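Local coordinates for protein cytochrome P450 (Novosphingobium aromaticivorans, PDB 3OFT) that is a haem-containing member of the cytochrome P450 family, also known as CYP101C1, built mainly of helices around its haem, at residues A[128-137]-A[387-396]. Numbering follows the deposited sequence.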
ATOM      1  N   LEU A 128     -18.317  13.531  -9.328  1.00 12.53           N
ATOM      2  CA  LEU A 128     -19.244  12.606  -8.684  1.00 12.73           C
ATOM      3  C   LEU A 128     -20.357  13.277  -7.881  1.00 12.55           C
ATOM      4  O   LEU A 128     -21.474  12.748  -7.797  1.00 13.17           O
ATOM      5  CB  LEU A 128     -18.504  11.611  -7.763  1.00 13.62           C
ATOM      6  CG  LEU A 128     -17.374  10.802  -8.385  1.00 13.40           C
ATOM      7  CD1 LEU A 128     -16.705  10.006  -7.232  1.00 16.47           C
ATOM      8  CD2 LEU A 128     -17.917   9.880  -9.492  1.00 17.06           C
ATOM      9  N   ARG A 129     -20.065  14.444  -7.321  1.00 11.43           N
ATOM     10  CA  ARG A 129     -21.007  15.137  -6.408  1.00 12.33           C
ATOM     11  C   ARG A 129     -22.483  15.248  -6.903  1.00 12.01           C
ATOM     12  O   ARG A 129     -23.406  15.007  -6.116  1.00 11.45           O
ATOM     13  CB  ARG A 129     -20.466  16.534  -6.022  1.00 12.95           C
ATOM     14  CG  ARG A 129     -21.309  17.266  -4.932  1.00 14.57           C
ATOM     15  CD  ARG A 129     -20.635  18.543  -4.459  1.00 18.42           C
ATOM     16  NE  ARG A 129     -20.271  19.412  -5.573  1.00 21.12           N
ATOM     17  CZ  ARG A 129     -19.282  20.307  -5.567  1.00 24.61           C
ATOM     18  NH1 ARG A 129     -18.482  20.474  -4.504  1.00 23.34           N
ATOM     19  NH2 ARG A 129     -19.088  21.047  -6.655  1.00 24.23           N
ATOM     20  N   PRO A 130     -22.724  15.638  -8.173  1.00 12.94           N
ATOM     21  CA  PRO A 130     -24.133  15.837  -8.592  1.00 13.21           C
ATOM     22  C   PRO A 130     -25.023  14.570  -8.607  1.00 12.93           C
ATOM     23  O   PRO A 130     -26.252  14.658  -8.603  1.00 12.67           O
ATOM     24  CB  PRO A 130     -24.004  16.331 -10.027  1.00 13.95           C
ATOM     25  CG  PRO A 130     -22.593  16.892 -10.131  1.00 14.67           C
ATOM     26  CD  PRO A 130     -21.767  16.050  -9.234  1.00 13.07           C
ATOM     27  N   ARG A 131     -24.408  13.397  -8.630  1.00 12.81           N
ATOM     28  CA  ARG A 131     -25.178  12.135  -8.655  1.00 12.47           C
ATOM     29  C   ARG A 131     -26.012  11.809  -7.403  1.00 12.63           C
ATOM     30  O   ARG A 131     -27.048  11.130  -7.499  1.00 10.68           O
ATOM     31  CB  ARG A 131     -24.241  10.961  -8.953  1.00 13.68           C
ATOM     32  CG  ARG A 131     -23.596  11.043 -10.313  1.00 17.93           C
ATOM     33  CD  ARG A 131     -22.472  10.027 -10.547  1.00 24.09           C
ATOM     34  NE  ARG A 131     -22.785   8.669 -10.070  1.00 29.87           N
ATOM     35  CZ  ARG A 131     -21.912   7.658 -10.107  1.00 31.16           C
ATOM     36  NH1 ARG A 131     -20.706   7.849 -10.621  1.00 34.25           N
ATOM     37  NH2 ARG A 131     -22.250   6.450  -9.668  1.00 32.78           N
ATOM     38  N   GLY A 132     -25.521  12.214  -6.229  1.00 12.23           N
ATOM     39  CA  GLY A 132     -26.128  11.810  -4.958  1.00 12.39           C
ATOM     40  C   GLY A 132     -25.804  10.409  -4.487  1.00 12.28           C
ATOM     41  O   GLY A 132     -26.296   9.966  -3.454  1.00 12.64           O
ATOM     42  N   SER A 133     -24.977   9.696  -5.253  1.00 13.50           N
ATOM     43  CA  SER A 133     -24.519   8.391  -4.873  1.00 12.28           C
ATOM     44  C   SER A 133     -23.310   8.000  -5.709  1.00 13.12           C
ATOM     45  O   SER A 133     -23.068   8.556  -6.776  1.00 12.13           O
ATOM     46  CB  SER A 133     -25.626   7.352  -5.060  1.00 13.81           C
ATOM     47  OG  SER A 133     -25.863   7.151  -6.422  1.00 14.33           O
ATOM     48  N   CYS A 134     -22.538   7.039  -5.222  1.00 13.56           N
ATOM     49  CA  CYS A 134     -21.454   6.494  -6.040  1.00 14.37           C
ATOM     50  C   CYS A 134     -21.099   5.131  -5.525  1.00 14.67           C
ATOM     51  O   CYS A 134     -21.452   4.774  -4.398  1.00 14.24           O
ATOM     52  CB  CYS A 134     -20.210   7.401  -6.050  1.00 15.02           C
ATOM     53  SG  CYS A 134     -19.381   7.532  -4.441  1.00 17.86           S
ATOM     54  N   ASP A 135     -20.406   4.368  -6.370  1.00 15.27           N
ATOM     55  CA  ASP A 135     -19.725   3.155  -5.937  1.00 14.80           C
ATOM     56  C   ASP A 135     -18.297   3.634  -5.741  1.00 12.81           C
ATOM     57  O   ASP A 135     -17.522   3.720  -6.679  1.00 12.17           O
ATOM     58  CB  ASP A 135     -19.878   2.056  -7.008  1.00 15.80           C
ATOM     59  CG  ASP A 135     -21.357   1.697  -7.278  1.00 22.00           C
ATOM     60  OD1 ASP A 135     -21.815   1.826  -8.447  1.00 26.51           O
ATOM     61  OD2 ASP A 135     -22.063   1.309  -6.307  1.00 26.34           O
ATOM     62  N   PHE A 136     -17.964   3.968  -4.500  1.00 11.62           N
ATOM     63  CA  PHE A 136     -16.763   4.746  -4.213  1.00 10.46           C
ATOM     64  C   PHE A 136     -15.474   4.045  -4.633  1.00  9.25           C
ATOM     65  O   PHE A 136     -14.538   4.705  -5.056  1.00  9.30           O
ATOM     66  CB  PHE A 136     -16.701   5.097  -2.734  1.00  9.76           C
ATOM     67  CG  PHE A 136     -15.537   5.989  -2.377  1.00  8.59           C
ATOM     68  CD1 PHE A 136     -15.671   7.361  -2.462  1.00  8.44           C
ATOM     69  CD2 PHE A 136     -14.300   5.445  -1.986  1.00  9.70           C
ATOM     70  CE1 PHE A 136     -14.605   8.201  -2.147  1.00  8.72           C
ATOM     71  CE2 PHE A 136     -13.226   6.268  -1.673  1.00  9.98           C
ATOM     72  CZ  PHE A 136     -13.396   7.667  -1.743  1.00  7.83           C
ATOM     73  N   VAL A 137     -15.419   2.728  -4.513  1.00  9.39           N
ATOM     74  CA  VAL A 137     -14.221   2.000  -4.915  1.00  9.56           C
ATOM     75  C   VAL A 137     -14.015   2.140  -6.420  1.00 11.29           C
ATOM     76  O   VAL A 137     -12.914   2.496  -6.860  1.00 10.37           O
ATOM     77  CB  VAL A 137     -14.254   0.506  -4.498  1.00 11.36           C
ATOM     78  CG1 VAL A 137     -13.098  -0.280  -5.128  1.00 10.94           C
ATOM     79  CG2 VAL A 137     -14.266   0.378  -2.985  1.00 12.03           C
ATOM     80  N   CYS A 387     -11.469  -2.500   0.519  1.00 10.02           N
ATOM     81  CA  CYS A 387     -12.876  -2.519   0.125  1.00 10.56           C
ATOM     82  C   CYS A 387     -13.022  -2.922  -1.344  1.00 11.62           C
ATOM     83  O   CYS A 387     -12.289  -2.423  -2.185  1.00 11.00           O
ATOM     84  CB  CYS A 387     -13.491  -1.129   0.340  1.00 10.75           C
ATOM     85  SG  CYS A 387     -13.663  -0.759   2.019  1.00 14.98           S
ATOM     86  N   THR A 388     -13.968  -3.808  -1.652  1.00 11.84           N
ATOM     87  CA  THR A 388     -14.319  -4.091  -3.050  1.00 12.86           C
ATOM     88  C   THR A 388     -15.628  -3.400  -3.430  1.00 13.37           C
ATOM     89  O   THR A 388     -15.882  -3.186  -4.617  1.00 14.77           O
ATOM     90  CB  THR A 388     -14.428  -5.605  -3.289  1.00 13.36           C
ATOM     91  OG1 THR A 388     -15.306  -6.181  -2.310  1.00 14.93           O
ATOM     92  CG2 THR A 388     -13.046  -6.247  -3.151  1.00 15.31           C
ATOM     93  N   ALA A 389     -16.482  -3.099  -2.453  1.00 13.27           N
ATOM     94  CA  ALA A 389     -17.610  -2.177  -2.723  1.00 14.04           C
ATOM     95  C   ALA A 389     -17.870  -1.280  -1.527  1.00 13.51           C
ATOM     96  O   ALA A 389     -17.835  -1.713  -0.349  1.00 12.33           O
ATOM     97  CB  ALA A 389     -18.911  -2.907  -3.155  1.00 15.67           C
ATOM     98  N   LEU A 390     -18.097  -0.020  -1.850  1.00 11.13           N
ATOM     99  CA  LEU A 390     -18.406   0.983  -0.875  1.00 10.88           C
ATOM    100  C   LEU A 390     -19.472   1.940  -1.399  1.00 10.46           C
ATOM    101  O   LEU A 390     -19.163   2.976  -1.952  1.00 11.67           O
ATOM    102  CB  LEU A 390     -17.103   1.724  -0.479  1.00  9.56           C
ATOM    103  CG  LEU A 390     -17.170   2.843   0.546  1.00 12.59           C
ATOM    104  CD1 LEU A 390     -17.911   2.384   1.830  1.00 12.10           C
ATOM    105  CD2 LEU A 390     -15.736   3.333   0.849  1.00 12.77           C
ATOM    106  N   PRO A 391     -20.750   1.573  -1.237  1.00 12.14           N
ATOM    107  CA  PRO A 391     -21.834   2.363  -1.806  1.00 11.75           C
ATOM    108  C   PRO A 391     -22.213   3.520  -0.877  1.00 11.49           C
ATOM    109  O   PRO A 391     -22.689   3.289   0.253  1.00 11.91           O
ATOM    110  CB  PRO A 391     -22.980   1.344  -1.900  1.00 12.02           C
ATOM    111  CG  PRO A 391     -22.753   0.417  -0.724  1.00 13.77           C
ATOM    112  CD  PRO A 391     -21.226   0.324  -0.585  1.00 11.82           C
ATOM    113  N   LEU A 392     -22.004   4.749  -1.360  1.00 10.64           N
ATOM    114  CA  LEU A 392     -22.288   5.970  -0.612  1.00 10.13           C
ATOM    115  C   LEU A 392     -23.501   6.673  -1.186  1.00  9.42           C
ATOM    116  O   LEU A 392     -23.792   6.507  -2.362  1.00 10.60           O
ATOM    117  CB  LEU A 392     -21.087   6.921  -0.703  1.00 10.05           C
ATOM    118  CG  LEU A 392     -19.767   6.307  -0.172  1.00  7.54           C
ATOM    119  CD1 LEU A 392     -18.648   7.338  -0.266  1.00  9.31           C
ATOM    120  CD2 LEU A 392     -19.943   5.820   1.261  1.00  9.41           C
ATOM    121  N   VAL A 393     -24.169   7.479  -0.356  1.00  9.94           N
ATOM    122  CA  VAL A 393     -25.305   8.295  -0.743  1.00  9.54           C
ATOM    123  C   VAL A 393     -25.193   9.642  -0.018  1.00 10.36           C
ATOM    124  O   VAL A 393     -24.571   9.740   1.063  1.00 10.87           O
ATOM    125  CB  VAL A 393     -26.676   7.605  -0.419  1.00 10.10           C
ATOM    126  CG1 VAL A 393     -26.842   6.319  -1.201  1.00 10.86           C
ATOM    127  CG2 VAL A 393     -26.846   7.321   1.115  1.00  9.90           C
ATOM    128  N   TRP A 394     -25.735  10.677  -0.650  1.00 11.70           N
ATOM    129  CA  TRP A 394     -25.773  12.018  -0.105  1.00 12.56           C
ATOM    130  C   TRP A 394     -26.847  12.830  -0.827  1.00 14.61           C
ATOM    131  O   TRP A 394     -27.336  12.438  -1.895  1.00 14.05           O
ATOM    132  CB  TRP A 394     -24.390  12.703  -0.184  1.00 11.13           C
ATOM    133  CG  TRP A 394     -23.904  12.866  -1.578  1.00 10.18           C
ATOM    134  CD1 TRP A 394     -24.131  13.929  -2.402  1.00 11.15           C
ATOM    135  CD2 TRP A 394     -23.117  11.923  -2.330  1.00 10.15           C
ATOM    136  NE1 TRP A 394     -23.535  13.701  -3.644  1.00 10.54           N
ATOM    137  CE2 TRP A 394     -22.913  12.481  -3.619  1.00  9.08           C
ATOM    138  CE3 TRP A 394     -22.584  10.646  -2.049  1.00  8.34           C
ATOM    139  CZ2 TRP A 394     -22.188  11.830  -4.621  1.00  8.41           C
ATOM    140  CZ3 TRP A 394     -21.859   9.989  -3.062  1.00 12.53           C
ATOM    141  CH2 TRP A 394     -21.663  10.589  -4.332  1.00 11.18           C
ATOM    142  N   ARG A 395     -27.231  13.960  -0.237  1.00 16.00           N
ATOM    143  CA  ARG A 395     -28.230  14.820  -0.862  1.00 20.14           C
ATOM    144  C   ARG A 395     -27.466  15.766  -1.762  1.00 20.78           C
ATOM    145  O   ARG A 395     -26.672  16.559  -1.284  1.00 21.22           O
ATOM    146  CB  ARG A 395     -28.962  15.629   0.202  1.00 20.32           C
ATOM    147  CG  ARG A 395     -29.862  14.833   1.094  1.00 24.46           C
ATOM    148  CD  ARG A 395     -30.611  15.817   2.008  1.00 34.23           C
ATOM    149  NE  ARG A 395     -31.361  15.146   3.066  1.00 39.42           N
ATOM    150  CZ  ARG A 395     -32.661  14.883   3.003  1.00 43.50           C
ATOM    151  NH1 ARG A 395     -33.356  15.233   1.920  1.00 45.27           N
ATOM    152  NH2 ARG A 395     -33.262  14.266   4.017  1.00 44.19           N
ATOM    153  N   ALA A 396     -27.690  15.696  -3.060  1.00 23.01           N
ATOM    154  CA  ALA A 396     -26.901  16.540  -3.986  1.00 24.75           C
ATOM    155  C   ALA A 396     -27.515  17.938  -4.154  1.00 25.80           C
ATOM    156  O   ALA A 396     -28.472  18.294  -3.421  1.00 28.42           O
ATOM    157  CB  ALA A 396     -26.712  15.841  -5.347  1.00 24.13           C
TER
HETATM  158  O   HOH W   1     -17.877   0.593  -4.869  1.00  7.10           O
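The ring of F136 rests against L390 and L392: its CD1 is 3.7 Å from CD1 of L392 and its CD2 3.8 Å from CD2 of L390, the F136 and L390 side chains lying side by side and pointing the same way. With CG anti to the backbone N (chi1 -176°), the ring leads away from 387-396 and packs on I243 and A247 of helix 221-252, and W362 meets it edge-to-face. V137 packs next along, its CG2 set 3.7 Å from CB of C387. On the same face of the sheet as L392, C134 lays SG beside the indole of W394, 4.9 Å from the six-membered centroid and 83° off the ring normal, a sulfur-aromatic contact at the ring edge. The tryptophan folds back over the 132-133 backbone: G132 CA sits 3.6 Å from the five-membered centroid, over one face, as a CH-pi contact, with S133 N above the rim on that side. Strands 133-135 and 391-394 run antiparallel, at 168°, within the small sheet that the C-terminal strand of this P450 fold shares with 369-371 and 378-380. Between these two strands C134 and L392 form the hydrogen-bonded pair, flanked by the non-hydrogen-bonded pairs S133-V393 and D135-P391. The ladder continues at both ends: F136 N donates to L390 O at 3.0 Å as helix 136-141 begins, and W394 N donates to G132 O. Beyond F136, one water accepts from both V137 N and L390 N, bridging the backbones where they diverge. At the other end, NE1 of W394 donates to R129 O at 2.8 Å, in the indole plane and on a carbonyl lone pair, which helps to hold the ring's rotation against the 3-10 segment 129-131 that follows helix 107-128. The guanidinium of R129 is hydrogen-bonded through NH1 to G365 O.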